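Local coordinates for protein diacylglycerol O-acyltransferase (Marinobacter hydrocarbonoclasticus, PDB 6CHJ) that probably transfers the acyl group of an acyl-CoA to diacylglycerol to form triacylglycerol, and belongs to the wax ester synthase/diacylglycerol acyltransferase family, at residues B[253-258]-B[449-455]; B[273-277]-B[438-444]; B[284-289]-B[315-319]; B[395-399]-B[417-423]; B[267-272]-B[325-329]. All coordinates share one frame; numbering follows the deposited sequence.

From the N terminus, the first segment to take part is on helix 248-258: contact 1 ties it to the C-terminal end of helix 437-453 and so closes the longest loop, which encloses the other four. Helix 262-280 follows and serves twice, in contact 5 against helix 322-338 and in contact 2 against helix 437-453; along the chain these two cross. Contact 3, a short closure between the loops flanking strands 290-294 and 310-314, falls within both of them. Contact 4 comes after contacts 3 and 5 have closed but still lies within contact 2. It joins strand 393-401 of one sheet to strand 420-428 of another, whereas contacts 1, 2 and 5 bind together the helices beside the sheet that contains strand 420-428.

Contact 1 (B[253-258]-B[449-455])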
# COMPACT_ATOMS: atom_id res chain seq x y z
N ALA B 253 -9.17 10.89 38.95
CA ALA B 253 -10.22 10.66 39.94
C ALA B 253 -10.30 9.19 40.33
O ALA B 253 -10.48 8.85 41.50
CB ALA B 253 -11.57 11.15 39.40
N VAL B 254 -10.14 8.29 39.35
CA VAL B 254 -10.19 6.88 39.67
C VAL B 254 -8.92 6.47 40.43
O VAL B 254 -8.97 5.59 41.30
CB VAL B 254 -10.41 6.07 38.38
CG1 VAL B 254 -10.30 4.54 38.63
CG2 VAL B 254 -11.76 6.44 37.79
N CYS B 255 -7.80 7.14 40.16
CA CYS B 255 -6.56 6.86 40.89
C CYS B 255 -6.71 7.13 42.37
O CYS B 255 -6.31 6.32 43.21
CB CYS B 255 -5.43 7.71 40.34
SG CYS B 255 -4.82 7.10 38.83
N GLU B 256 -7.24 8.31 42.71
CA GLU B 256 -7.34 8.71 44.11
C GLU B 256 -8.28 7.78 44.85
O GLU B 256 -7.96 7.30 45.94
CB GLU B 256 -7.80 10.17 44.20
CG GLU B 256 -6.66 11.17 43.98
CD GLU B 256 -6.96 12.21 42.92
OE1 GLU B 256 -6.07 12.46 42.08
OE2 GLU B 256 -8.08 12.80 42.93
N ALA B 257 -9.44 7.48 44.25
CA ALA B 257 -10.43 6.62 44.89
C ALA B 257 -9.83 5.28 45.27
O ALA B 257 -10.09 4.76 46.36
CB ALA B 257 -11.62 6.42 43.95
N TYR B 258 -9.02 4.70 44.39
CA TYR B 258 -8.45 3.38 44.63
C TYR B 258 -7.01 3.45 45.12
O TYR B 258 -6.40 2.40 45.34
CB TYR B 258 -8.50 2.54 43.34
CG TYR B 258 -9.89 2.18 42.87
CD1 TYR B 258 -10.48 0.98 43.23
CD2 TYR B 258 -10.60 3.03 42.05
CE1 TYR B 258 -11.73 0.65 42.79
CE2 TYR B 258 -11.85 2.72 41.61
CZ TYR B 258 -12.42 1.53 41.98
OH TYR B 258 -13.68 1.23 41.52
N LEU B 449 -15.08 0.90 36.86
CA LEU B 449 -14.35 1.40 38.01
C LEU B 449 -15.02 2.65 38.59
O LEU B 449 -15.07 2.83 39.81
CB LEU B 449 -12.89 1.71 37.63
CG LEU B 449 -11.97 0.53 37.33
CD1 LEU B 449 -10.58 1.02 36.86
CD2 LEU B 449 -11.86 -0.34 38.56
N GLU B 450 -15.53 3.53 37.72
CA GLU B 450 -16.14 4.75 38.25
C GLU B 450 -17.43 4.45 39.01
O GLU B 450 -17.65 5.01 40.09
CB GLU B 450 -16.40 5.73 37.12
CG GLU B 450 -15.22 6.58 36.72
CD GLU B 450 -15.55 7.27 35.42
OE1 GLU B 450 -16.29 6.64 34.63
OE2 GLU B 450 -15.13 8.43 35.21
N LEU B 451 -18.30 3.59 38.46
CA LEU B 451 -19.50 3.18 39.18
C LEU B 451 -19.14 2.54 40.51
O LEU B 451 -19.61 2.96 41.57
CB LEU B 451 -20.33 2.20 38.35
CG LEU B 451 -20.96 2.63 37.03
CD1 LEU B 451 -21.17 1.42 36.13
CD2 LEU B 451 -22.28 3.36 37.28
N ASN B 452 -18.27 1.52 40.48
CA ASN B 452 -17.90 0.75 41.67
C ASN B 452 -17.48 1.64 42.83
O ASN B 452 -17.62 1.24 43.99
CB ASN B 452 -16.77 -0.21 41.33
CG ASN B 452 -17.27 -1.52 40.75
OD1 ASN B 452 -18.44 -1.64 40.38
ND2 ASN B 452 -16.37 -2.52 40.65
N ALA B 453 -16.94 2.82 42.54
CA ALA B 453 -16.49 3.72 43.59
C ALA B 453 -17.34 4.97 43.70
O ALA B 453 -17.04 5.82 44.55
CB ALA B 453 -15.03 4.10 43.36
N GLY B 454 -18.35 5.13 42.85
CA GLY B 454 -19.31 6.22 42.96
C GLY B 454 -18.78 7.61 42.71
O GLY B 454 -19.05 8.53 43.49
N LEU B 455 -18.03 7.80 41.62
CA LEU B 455 -17.47 9.11 41.33
C LEU B 455 -18.36 9.92 40.38
O LEU B 455 -19.11 9.35 39.59
CB LEU B 455 -16.07 8.99 40.71
CG LEU B 455 -14.94 8.34 41.50
CD1 LEU B 455 -14.99 8.82 42.93
CD2 LEU B 455 -15.00 6.84 41.41
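Ala-253 stands opposite the C-terminal residue Leu-455, but the two meet only loosely, through the carbonyl O of Ala-253 and CG of Leu-455. One residue on, Val-254 divides its methyls between two neighbours in the last turns of helix 437-453. CG1, set anti to the backbone N (chi1 173°), lies 3.9 Å from Leu-449 CD1, while CG2 rests 3.6 Å from Glu-450 CG. Only the aliphatic part of Glu-450 is used here; its carboxylate forms a salt bridge with Arg-250. Ala-257 follows one turn later, its CB 4.2 Å from Ala-453 CB and equally near Leu-455 CD2. Leu-455 can fold back to this spot because Gly-454, with positive phi, ends the helix in a Schellman motif.

Tyr-258 reaches farthest across. Its CG lies anti to its own carbonyl carbon (chi1 -66°), which directs the ring toward helix 437-453, and its OH donates to Leu-449 O at 2.7 Å. The bond lies in the carbonyl plane, on a lone pair, with a C=O...OH angle of 121°. Around the phenol, Asn-452 CB comes within 3.4 Å of Tyr-258 OH, and Leu-449 CD2 and Ala-453 CB pack against ring carbons. Leu-326 of helix 322-338 also packs on this tyrosine.

With helix axes 10.2 Å apart, the alanines and the valine make only van der Waals contact; the tyrosine adds the one hydrogen bond across, using a lone pair of a carbonyl near the helix end that holds only a weak bond from Ala-453 N.

Contact 2 (B[273-277]-B[438-444]); sequences ALRTY and MLDYLEQ
Ala-273 and Tyr-441 mark the close crossing of two helices, 262-280 and 437-453, in a buried apolar packing contact with no direct hydrogen bond. The CA atoms of this pair are only 4.4 Å apart, and the short axes approach to 8.4 Å at 125°. The alanine allows this nearness: its CB is wedged between Met-438 CE, 3.4 Å away, and Leu-442 CD2, 3.6 Å away. The ring of Tyr-441 is roofed on one face by Thr-276, whose CG2 sits 3.8 Å from the ring centroid and almost on the normal, a CH-pi contact. CG2 gets there because it lies anti to the threonine N, which turns OG1 back toward its own helix, where it bonds to Ala-272 O. The crossing joins helix 262-280 to helix 437-453, which follows strand 420-428; both helices pack against the sheet containing that strand, Met-438 and Leu-442 touching its side chains. The sulfur of Met-438 makes an oblique Met-aromatic contact with Tyr-277, SD 4.9 Å from the ring centroid, and Met-438 CG touches Tyr-277 CD1; the phenol oxygen is held by Pro-433 O. A water bridges Thr-276 OG1 and Tyr-441 O, adding a weak bond to Gln-444 OE1.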
# COMPACT_ATOMS: atom_id res chain seq x y z
N ALA B 273 -10.83 -4.06 28.55
CA ALA B 273 -11.18 -4.11 27.13
C ALA B 273 -10.83 -5.46 26.52
O ALA B 273 -11.63 -6.05 25.78
CB ALA B 273 -10.50 -2.97 26.36
N LEU B 274 -9.62 -5.97 26.82
CA LEU B 274 -9.22 -7.25 26.25
C LEU B 274 -10.12 -8.36 26.74
O LEU B 274 -10.46 -9.28 25.98
CB LEU B 274 -7.77 -7.56 26.63
CG LEU B 274 -6.66 -6.90 25.81
CD1 LEU B 274 -5.34 -7.01 26.55
CD2 LEU B 274 -6.56 -7.50 24.39
N ARG B 275 -10.52 -8.30 28.01
CA ARG B 275 -11.41 -9.29 28.59
C ARG B 275 -12.75 -9.28 27.88
O ARG B 275 -13.22 -10.32 27.40
CB ARG B 275 -11.56 -9.03 30.09
CG ARG B 275 -12.48 -9.99 30.81
CD ARG B 275 -12.62 -9.63 32.28
NE ARG B 275 -13.89 -10.11 32.80
CZ ARG B 275 -14.14 -11.37 33.15
NH1 ARG B 275 -13.17 -12.27 33.10
NH2 ARG B 275 -15.35 -11.71 33.58
N THR B 276 -13.37 -8.10 27.77
CA THR B 276 -14.66 -8.01 27.09
C THR B 276 -14.55 -8.50 25.65
O THR B 276 -15.42 -9.24 25.17
CB THR B 276 -15.17 -6.57 27.11
OG1 THR B 276 -14.97 -6.00 28.41
CG2 THR B 276 -16.67 -6.54 26.79
N TYR B 277 -13.48 -8.10 24.95
CA TYR B 277 -13.35 -8.48 23.54
C TYR B 277 -13.27 -10.00 23.38
O TYR B 277 -13.92 -10.56 22.49
CB TYR B 277 -12.13 -7.79 22.91
CG TYR B 277 -11.98 -8.19 21.47
CD1 TYR B 277 -12.59 -7.46 20.45
CD2 TYR B 277 -11.26 -9.33 21.11
CE1 TYR B 277 -12.48 -7.83 19.12
CE2 TYR B 277 -11.14 -9.71 19.78
CZ TYR B 277 -11.75 -8.96 18.79
OH TYR B 277 -11.64 -9.34 17.48
N MET B 438 -13.23 -2.36 20.71
CA MET B 438 -12.39 -2.26 21.90
C MET B 438 -12.32 -0.85 22.45
O MET B 438 -11.96 -0.68 23.62
CB MET B 438 -10.99 -2.79 21.60
CG MET B 438 -10.90 -4.29 21.75
SD MET B 438 -9.21 -4.84 21.94
CE MET B 438 -8.91 -4.27 23.59
N LEU B 439 -12.62 0.17 21.64
CA LEU B 439 -12.74 1.54 22.15
C LEU B 439 -13.88 1.65 23.15
O LEU B 439 -13.74 2.27 24.21
CB LEU B 439 -12.95 2.51 20.99
CG LEU B 439 -11.82 2.62 19.98
CD1 LEU B 439 -12.08 3.75 18.98
CD2 LEU B 439 -10.49 2.81 20.72
N ASP B 440 -15.04 1.07 22.83
CA ASP B 440 -16.13 1.06 23.78
C ASP B 440 -15.80 0.18 24.97
O ASP B 440 -16.21 0.49 26.10
CB ASP B 440 -17.42 0.57 23.12
CG ASP B 440 -17.71 1.29 21.82
OD1 ASP B 440 -17.84 2.53 21.84
OD2 ASP B 440 -17.80 0.60 20.78
N TYR B 441 -15.03 -0.89 24.75
CA TYR B 441 -14.68 -1.78 25.85
C TYR B 441 -13.68 -1.13 26.80
O TYR B 441 -13.74 -1.34 28.01
CB TYR B 441 -14.13 -3.11 25.31
CG TYR B 441 -15.09 -3.86 24.41
CD1 TYR B 441 -16.45 -3.56 24.39
CD2 TYR B 441 -14.63 -4.89 23.57
CE1 TYR B 441 -17.33 -4.25 23.57
CE2 TYR B 441 -15.50 -5.58 22.75
CZ TYR B 441 -16.85 -5.25 22.75
OH TYR B 441 -17.73 -5.93 21.93
N LEU B 442 -12.76 -0.32 26.26
CA LEU B 442 -11.90 0.46 27.14
C LEU B 442 -12.73 1.44 27.95
O LEU B 442 -12.51 1.61 29.16
CB LEU B 442 -10.83 1.22 26.35
CG LEU B 442 -9.71 0.49 25.62
CD1 LEU B 442 -9.17 1.35 24.45
CD2 LEU B 442 -8.59 0.08 26.57
N GLU B 443 -13.68 2.10 27.30
CA GLU B 443 -14.46 3.14 27.97
C GLU B 443 -15.36 2.51 29.03
O GLU B 443 -15.50 3.05 30.13
CB GLU B 443 -15.25 3.94 26.92
CG GLU B 443 -16.41 4.79 27.45
CD GLU B 443 -15.96 5.89 28.43
OE1 GLU B 443 -14.82 6.38 28.32
OE2 GLU B 443 -16.76 6.25 29.32
N GLN B 444 -15.91 1.34 28.73
CA GLN B 444 -16.70 0.62 29.70
C GLN B 444 -15.84 0.15 30.89
O GLN B 444 -16.30 0.17 32.04
CB GLN B 444 -17.39 -0.56 28.99
CG GLN B 444 -18.25 -1.46 29.87
CD GLN B 444 -18.39 -2.87 29.31
OE1 GLN B 444 -17.86 -3.17 28.23
NE2 GLN B 444 -19.09 -3.73 30.04
O HOH W 1 -14.61 -3.59 28.94

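Contact 3 (B[284-289]-B[315-319])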
# COMPACT_ATOMS: atom_id res chain seq x y z
N LEU B 284 -12.05 -16.20 25.31
CA LEU B 284 -11.32 -15.76 26.49
C LEU B 284 -10.64 -16.95 27.14
O LEU B 284 -11.32 -17.92 27.50
CB LEU B 284 -12.25 -15.07 27.48
CG LEU B 284 -11.65 -14.80 28.86
CD1 LEU B 284 -10.66 -13.65 28.79
CD2 LEU B 284 -12.71 -14.53 29.93
N PRO B 285 -9.32 -16.95 27.29
CA PRO B 285 -8.63 -18.10 27.89
C PRO B 285 -8.95 -18.23 29.37
O PRO B 285 -9.36 -17.28 30.04
CB PRO B 285 -7.14 -17.78 27.70
CG PRO B 285 -7.10 -16.57 26.75
CD PRO B 285 -8.39 -15.85 26.97
N GLU B 286 -8.73 -19.44 29.89
CA GLU B 286 -8.92 -19.68 31.32
C GLU B 286 -7.81 -19.01 32.14
O GLU B 286 -8.09 -18.30 33.11
CB GLU B 286 -8.97 -21.18 31.60
CG GLU B 286 -8.72 -21.56 33.05
CD GLU B 286 -9.37 -22.88 33.44
OE1 GLU B 286 -10.58 -22.88 33.77
OE2 GLU B 286 -8.66 -23.91 33.41
N LYS B 287 -6.56 -19.22 31.76
CA LYS B 287 -5.48 -18.46 32.37
C LYS B 287 -5.54 -17.00 31.93
O LYS B 287 -5.95 -16.69 30.80
CB LYS B 287 -4.13 -19.06 32.00
CG LYS B 287 -3.75 -20.29 32.85
CD LYS B 287 -2.53 -21.02 32.28
CE LYS B 287 -1.27 -20.76 33.10
NZ LYS B 287 -0.07 -21.46 32.52
N PRO B 288 -5.15 -16.07 32.80
CA PRO B 288 -5.19 -14.66 32.43
C PRO B 288 -4.20 -14.34 31.32
O PRO B 288 -3.21 -15.04 31.10
CB PRO B 288 -4.82 -13.94 33.73
CG PRO B 288 -4.01 -14.93 34.48
CD PRO B 288 -4.58 -16.29 34.14
N LEU B 289 -4.48 -13.24 30.61
CA LEU B 289 -3.54 -12.76 29.60
C LEU B 289 -2.34 -12.11 30.26
O LEU B 289 -2.44 -11.55 31.37
CB LEU B 289 -4.22 -11.77 28.67
CG LEU B 289 -4.75 -12.31 27.35
CD1 LEU B 289 -5.83 -13.32 27.58
CD2 LEU B 289 -5.27 -11.15 26.51
N LEU B 315 -2.37 -9.44 33.10
CA LEU B 315 -3.52 -8.56 32.97
C LEU B 315 -4.72 -9.02 33.79
O LEU B 315 -5.67 -8.23 33.97
CB LEU B 315 -3.90 -8.42 31.49
CG LEU B 315 -2.83 -7.62 30.71
CD1 LEU B 315 -3.22 -7.41 29.28
CD2 LEU B 315 -2.55 -6.30 31.38
N HIS B 316 -4.70 -10.26 34.31
CA HIS B 316 -5.76 -10.78 35.19
C HIS B 316 -7.12 -10.74 34.51
O HIS B 316 -8.11 -10.32 35.11
CB HIS B 316 -5.83 -10.01 36.52
CG HIS B 316 -4.63 -10.20 37.38
ND1 HIS B 316 -3.71 -9.19 37.60
CD2 HIS B 316 -4.19 -11.27 38.07
CE1 HIS B 316 -2.75 -9.65 38.39
NE2 HIS B 316 -3.02 -10.91 38.68
N THR B 317 -7.17 -11.18 33.26
CA THR B 317 -8.41 -11.23 32.51
C THR B 317 -9.33 -12.35 32.97
O THR B 317 -10.42 -12.50 32.42
CB THR B 317 -8.10 -11.36 31.02
OG1 THR B 317 -7.19 -12.46 30.82
CG2 THR B 317 -7.45 -10.08 30.57
N ASP B 318 -8.91 -13.13 33.96
CA ASP B 318 -9.76 -14.14 34.59
C ASP B 318 -10.54 -13.59 35.77
O ASP B 318 -11.35 -14.32 36.35
CB ASP B 318 -8.90 -15.32 35.05
CG ASP B 318 -7.98 -14.95 36.20
OD1 ASP B 318 -7.83 -15.77 37.13
OD2 ASP B 318 -7.43 -13.83 36.19
N VAL B 319 -10.31 -12.34 36.16
CA VAL B 319 -10.97 -11.70 37.29
C VAL B 319 -12.18 -10.92 36.79
O VAL B 319 -12.09 -10.23 35.76
CB VAL B 319 -9.98 -10.77 38.04
CG1 VAL B 319 -10.64 -10.11 39.24
CG2 VAL B 319 -8.69 -11.53 38.41
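The Asp-318 side chain runs alongside that of Pro-288, its carboxylate OD2 3.6 Å from Pro-288 CB. Backbone atoms also meet here: the same Pro-288 CB touches His-316 CA, and Asp-318 CB meets the carbonyl O of Glu-286. The carbonyl of Leu-289, a second flat group, accepts from Leu-315 N at 2.7 Å; the donor is tilted 22° from the carbonyl plane and the N-H points almost straight at the oxygen.

Thr-317 lies between these features. With chi1 at 52°, its OG1 is tucked between its own backbone N and carbonyl carbon, and there it accepts from Leu-289 N at 2.8 Å. OG1 also sits 3.4 Å from Pro-288 CA, while the Leu-284 side chain passes Thr-317 in the opposite direction, bringing CD1 3.8 Å from Thr-317 O. Replacing Thr-317 with valine would probably leave the N-H of Leu-289 without its acceptor and loosen the hold on the loop before strand 290-294.

A type I turn from His-316 to Val-319 carries the threonine, and Arg-275 of helix 262-280 bonds to Thr-317 O. Two neighbouring bonds, one to a hydroxyl and one to a carbonyl, thus serve both polar backbone atoms of Leu-289, so the loops entering strand 290-294 and leaving strand 310-314 are joined by a side-chain acceptor beside a main-chain bond.

Contact 4 (B[395-399]-B[417-423]); sequences LEGMY and YNDQVEF
Side-chain hydrogen bonds carry this contact in place of strand pairing, Glu-422 accepting and Gln-420 and Tyr-417 donating. The Glu-422 chain bends at chi2 (-83°), which brings OE2 to Met-398 N at 3.0 Å, met on its anti side; Gln-420 NE2 reaches OE2 at 3.1 Å on the syn side, from the opposite face of the carboxylate plane. OE2 also lies over one face of the Tyr-399 ring. The same NE2 gives a 3.0 Å bond to Glu-396 O. Tyr-417 OH donates to Leu-395 O, modelled so short that its exact length is doubtful. Exchanging Glu-422 for alanine would probably leave Met-398 N without its acceptor and the Gln-420 amide freer to turn.

Apolar and aromatic contacts surround these bonds. Leu-395 CD2 lies over one face of the Tyr-417 ring, 4.2 Å from its centroid, as a CH-pi contact. Met-398 CG is 3.8 Å from Tyr-417 CB, and its sulfur makes an oblique Met-aromatic contact with the ring.

Glu-396 and Gly-397 form a classic beta bulge opposite Leu-28. Strand 393-401 runs beside strand 22-30 in one sheet; strand 420-428 lies between strands 239-247 and 410-417 in another, with Phe-423 against helix 262-280.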
# COMPACT_ATOMS: atom_id res chain seq x y z
N LEU B 395 -3.33 21.11 17.52
CA LEU B 395 -3.35 19.66 17.65
C LEU B 395 -4.44 19.27 18.65
O LEU B 395 -4.38 19.67 19.81
CB LEU B 395 -1.98 19.16 18.11
CG LEU B 395 -1.74 17.64 18.09
CD1 LEU B 395 -1.80 17.07 16.66
CD2 LEU B 395 -0.41 17.31 18.78
N GLU B 396 -5.44 18.52 18.18
CA GLU B 396 -6.51 18.02 19.04
C GLU B 396 -6.28 16.61 19.60
O GLU B 396 -6.96 16.22 20.55
CB GLU B 396 -7.85 18.01 18.29
CG GLU B 396 -8.27 19.34 17.73
CD GLU B 396 -8.87 20.25 18.79
OE1 GLU B 396 -8.93 19.85 19.98
OE2 GLU B 396 -9.28 21.37 18.42
N GLY B 397 -5.36 15.83 19.01
CA GLY B 397 -5.11 14.47 19.45
C GLY B 397 -4.03 13.81 18.61
O GLY B 397 -4.01 13.97 17.38
N MET B 398 -3.11 13.09 19.26
CA MET B 398 -1.99 12.41 18.60
C MET B 398 -2.01 10.94 19.01
O MET B 398 -2.02 10.63 20.21
CB MET B 398 -0.65 13.07 18.96
CG MET B 398 -0.58 13.61 20.40
SD MET B 398 1.02 14.28 20.95
CE MET B 398 2.06 12.82 20.86
N TYR B 399 -2.03 10.05 18.02
CA TYR B 399 -2.29 8.62 18.23
C TYR B 399 -1.21 7.81 17.52
O TYR B 399 -1.12 7.85 16.28
CB TYR B 399 -3.68 8.23 17.71
CG TYR B 399 -4.77 9.14 18.21
CD1 TYR B 399 -5.39 8.90 19.44
CD2 TYR B 399 -5.18 10.25 17.48
CE1 TYR B 399 -6.40 9.74 19.93
CE2 TYR B 399 -6.18 11.10 17.95
CZ TYR B 399 -6.79 10.83 19.18
OH TYR B 399 -7.77 11.67 19.64
N TYR B 417 -1.16 13.57 25.87
CA TYR B 417 -1.04 14.91 25.31
C TYR B 417 -1.93 15.80 26.17
O TYR B 417 -3.16 15.64 26.15
CB TYR B 417 -1.46 14.95 23.83
CG TYR B 417 -1.78 16.33 23.23
CD1 TYR B 417 -0.86 17.38 23.28
CD2 TYR B 417 -2.99 16.56 22.59
CE1 TYR B 417 -1.16 18.63 22.72
CE2 TYR B 417 -3.30 17.79 22.04
CZ TYR B 417 -2.39 18.82 22.10
OH TYR B 417 -2.70 20.05 21.54
N ASN B 418 -1.31 16.69 26.95
CA ASN B 418 -2.00 17.70 27.74
C ASN B 418 -3.14 17.09 28.57
O ASN B 418 -2.89 16.32 29.49
CB ASN B 418 -2.53 18.82 26.83
CG ASN B 418 -3.02 20.04 27.61
OD1 ASN B 418 -2.26 20.67 28.34
ND2 ASN B 418 -4.30 20.37 27.45
N ASP B 419 -4.38 17.42 28.21
CA ASP B 419 -5.56 17.03 28.98
C ASP B 419 -5.81 15.53 29.03
O ASP B 419 -6.62 15.10 29.86
CB ASP B 419 -6.82 17.67 28.39
CG ASP B 419 -6.98 19.12 28.77
OD1 ASP B 419 -7.73 19.83 28.06
OD2 ASP B 419 -6.37 19.54 29.78
N GLN B 420 -5.20 14.74 28.15
CA GLN B 420 -5.80 13.45 27.81
C GLN B 420 -4.73 12.36 27.66
O GLN B 420 -3.53 12.63 27.57
CB GLN B 420 -6.65 13.58 26.54
CG GLN B 420 -5.86 14.03 25.30
CD GLN B 420 -6.69 14.82 24.29
OE1 GLN B 420 -7.47 15.70 24.66
NE2 GLN B 420 -6.50 14.51 23.00
N VAL B 421 -5.21 11.12 27.65
CA VAL B 421 -4.39 9.94 27.39
C VAL B 421 -4.88 9.33 26.08
O VAL B 421 -6.10 9.21 25.86
CB VAL B 421 -4.45 8.94 28.57
CG1 VAL B 421 -4.05 7.54 28.14
CG2 VAL B 421 -3.53 9.40 29.69
N GLU B 422 -3.94 8.98 25.21
CA GLU B 422 -4.25 8.63 23.82
C GLU B 422 -4.02 7.14 23.60
O GLU B 422 -2.93 6.63 23.90
CB GLU B 422 -3.38 9.44 22.87
CG GLU B 422 -3.27 10.90 23.28
CD GLU B 422 -4.45 11.68 22.80
OE1 GLU B 422 -5.58 11.39 23.26
OE2 GLU B 422 -4.28 12.58 21.96
N PHE B 423 -5.04 6.45 23.09
CA PHE B 423 -4.96 5.01 22.85
C PHE B 423 -4.85 4.76 21.36
O PHE B 423 -5.74 5.16 20.60
CB PHE B 423 -6.19 4.28 23.39
CG PHE B 423 -6.16 4.02 24.87
CD1 PHE B 423 -6.01 2.72 25.36
CD2 PHE B 423 -6.31 5.07 25.78
CE1 PHE B 423 -6.02 2.47 26.73
CE2 PHE B 423 -6.31 4.82 27.16
CZ PHE B 423 -6.17 3.52 27.63

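Contact 5 (B[267-272]-B[325-329])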
# COMPACT_ATOMS: atom_id res chain seq x y z
N THR B 267 -3.58 0.60 32.30
CA THR B 267 -3.33 -0.82 32.06
C THR B 267 -4.57 -1.65 32.38
O THR B 267 -4.88 -2.62 31.68
CB THR B 267 -2.14 -1.29 32.90
OG1 THR B 267 -0.97 -0.54 32.51
CG2 THR B 267 -1.87 -2.78 32.68
N ALA B 268 -5.29 -1.26 33.44
CA ALA B 268 -6.57 -1.90 33.77
C ALA B 268 -7.60 -1.68 32.68
O ALA B 268 -8.38 -2.58 32.36
CB ALA B 268 -7.08 -1.35 35.11
N MET B 269 -7.65 -0.47 32.11
CA MET B 269 -8.54 -0.25 30.98
C MET B 269 -8.24 -1.22 29.85
O MET B 269 -9.16 -1.80 29.27
CB MET B 269 -8.45 1.19 30.48
CG MET B 269 -9.24 2.19 31.34
SD MET B 269 -8.70 3.86 30.94
CE MET B 269 -9.31 4.02 29.25
N CYS B 270 -6.94 -1.45 29.56
CA CYS B 270 -6.58 -2.45 28.55
C CYS B 270 -6.99 -3.86 28.97
O CYS B 270 -7.59 -4.59 28.17
CB CYS B 270 -5.08 -2.39 28.25
SG CYS B 270 -4.47 -0.77 27.60
N ALA B 271 -6.69 -4.25 30.21
CA ALA B 271 -7.13 -5.56 30.72
C ALA B 271 -8.65 -5.74 30.57
O ALA B 271 -9.11 -6.78 30.09
CB ALA B 271 -6.73 -5.73 32.18
N ALA B 272 -9.43 -4.75 30.99
CA ALA B 272 -10.89 -4.85 30.87
C ALA B 272 -11.31 -4.98 29.41
O ALA B 272 -12.03 -5.91 29.04
CB ALA B 272 -11.58 -3.64 31.52
N ARG B 325 -9.62 -6.45 39.73
CA ARG B 325 -8.66 -6.56 38.63
C ARG B 325 -7.67 -5.40 38.63
O ARG B 325 -6.46 -5.61 38.48
CB ARG B 325 -9.39 -6.63 37.29
CG ARG B 325 -8.56 -7.34 36.22
CD ARG B 325 -9.26 -7.41 34.88
NE ARG B 325 -10.65 -7.82 35.03
CZ ARG B 325 -11.69 -7.03 34.82
NH1 ARG B 325 -11.50 -5.76 34.46
NH2 ARG B 325 -12.91 -7.49 34.99
N LEU B 326 -8.14 -4.17 38.84
CA LEU B 326 -7.22 -3.05 38.92
C LEU B 326 -6.14 -3.29 39.99
O LEU B 326 -4.95 -3.12 39.72
CB LEU B 326 -7.98 -1.76 39.19
CG LEU B 326 -7.16 -0.57 39.66
CD1 LEU B 326 -6.22 -0.09 38.57
CD2 LEU B 326 -8.10 0.56 40.14
N LEU B 327 -6.54 -3.74 41.19
CA LEU B 327 -5.57 -3.84 42.29
C LEU B 327 -4.63 -5.02 42.13
O LEU B 327 -3.43 -4.90 42.41
CB LEU B 327 -6.29 -3.91 43.64
CG LEU B 327 -7.26 -2.76 43.86
CD1 LEU B 327 -8.23 -3.15 44.96
CD2 LEU B 327 -6.51 -1.48 44.19
N LYS B 328 -5.13 -6.18 41.67
CA LYS B 328 -4.21 -7.26 41.33
C LYS B 328 -3.24 -6.83 40.23
O LYS B 328 -2.08 -7.28 40.22
CB LYS B 328 -4.98 -8.51 40.90
CG LYS B 328 -5.94 -9.03 41.95
CD LYS B 328 -6.02 -10.55 41.94
CE LYS B 328 -7.18 -11.05 42.79
NZ LYS B 328 -7.54 -12.47 42.48
N ILE B 329 -3.68 -5.97 39.30
CA ILE B 329 -2.76 -5.42 38.30
C ILE B 329 -1.77 -4.47 38.97
O ILE B 329 -0.57 -4.50 38.67
CB ILE B 329 -3.55 -4.71 37.17
CG1 ILE B 329 -4.26 -5.73 36.26
CG2 ILE B 329 -2.63 -3.83 36.33
CD1 ILE B 329 -5.46 -5.17 35.50
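Ile-329 CD1 packs 3.6 Å from Ala-271 CB and 3.9 Å from Ala-268 CA. Its CG1 lies anti to its own carbonyl carbon (chi1 -72°), which sends CD1 between these alanines, while CG2, anti to the backbone N, meets Thr-267 CG2 at 3.9 Å. Ala-268 CB is also met by Leu-326 CD1 at 3.8 Å. No hydrogen bond crosses: small alanines on helix 262-280 receive branched side chains of helix 322-338, the short axes 9.6 Å apart at 123°.

Arg-325 extends the contact toward Ala-272. Its chain passes Ala-271, with CD 4.1 Å from Ala-271 CB, then bends at chi3 so that NH1 comes obliquely within 3.6 Å of Ala-272 CB. The guanidinium is held from outside by Val-319 O, which accepts from NE. In turn, Thr-267 OG1 is bonded back to Asn-263 O, which fixes the methyl toward Ile-329.

Farther out, His-316 of the loop before helix 322-338 packs on Arg-325 and Ile-329, and Leu-315 on Thr-267. Leu-326 continues to Leu-449 of helix 437-453 and Tyr-258 of helix 248-258, while Met-269 and Cys-270 turn toward Phe-423, so helix 262-280 lies between helix 322-338 and the sheet that contains strand 420-428.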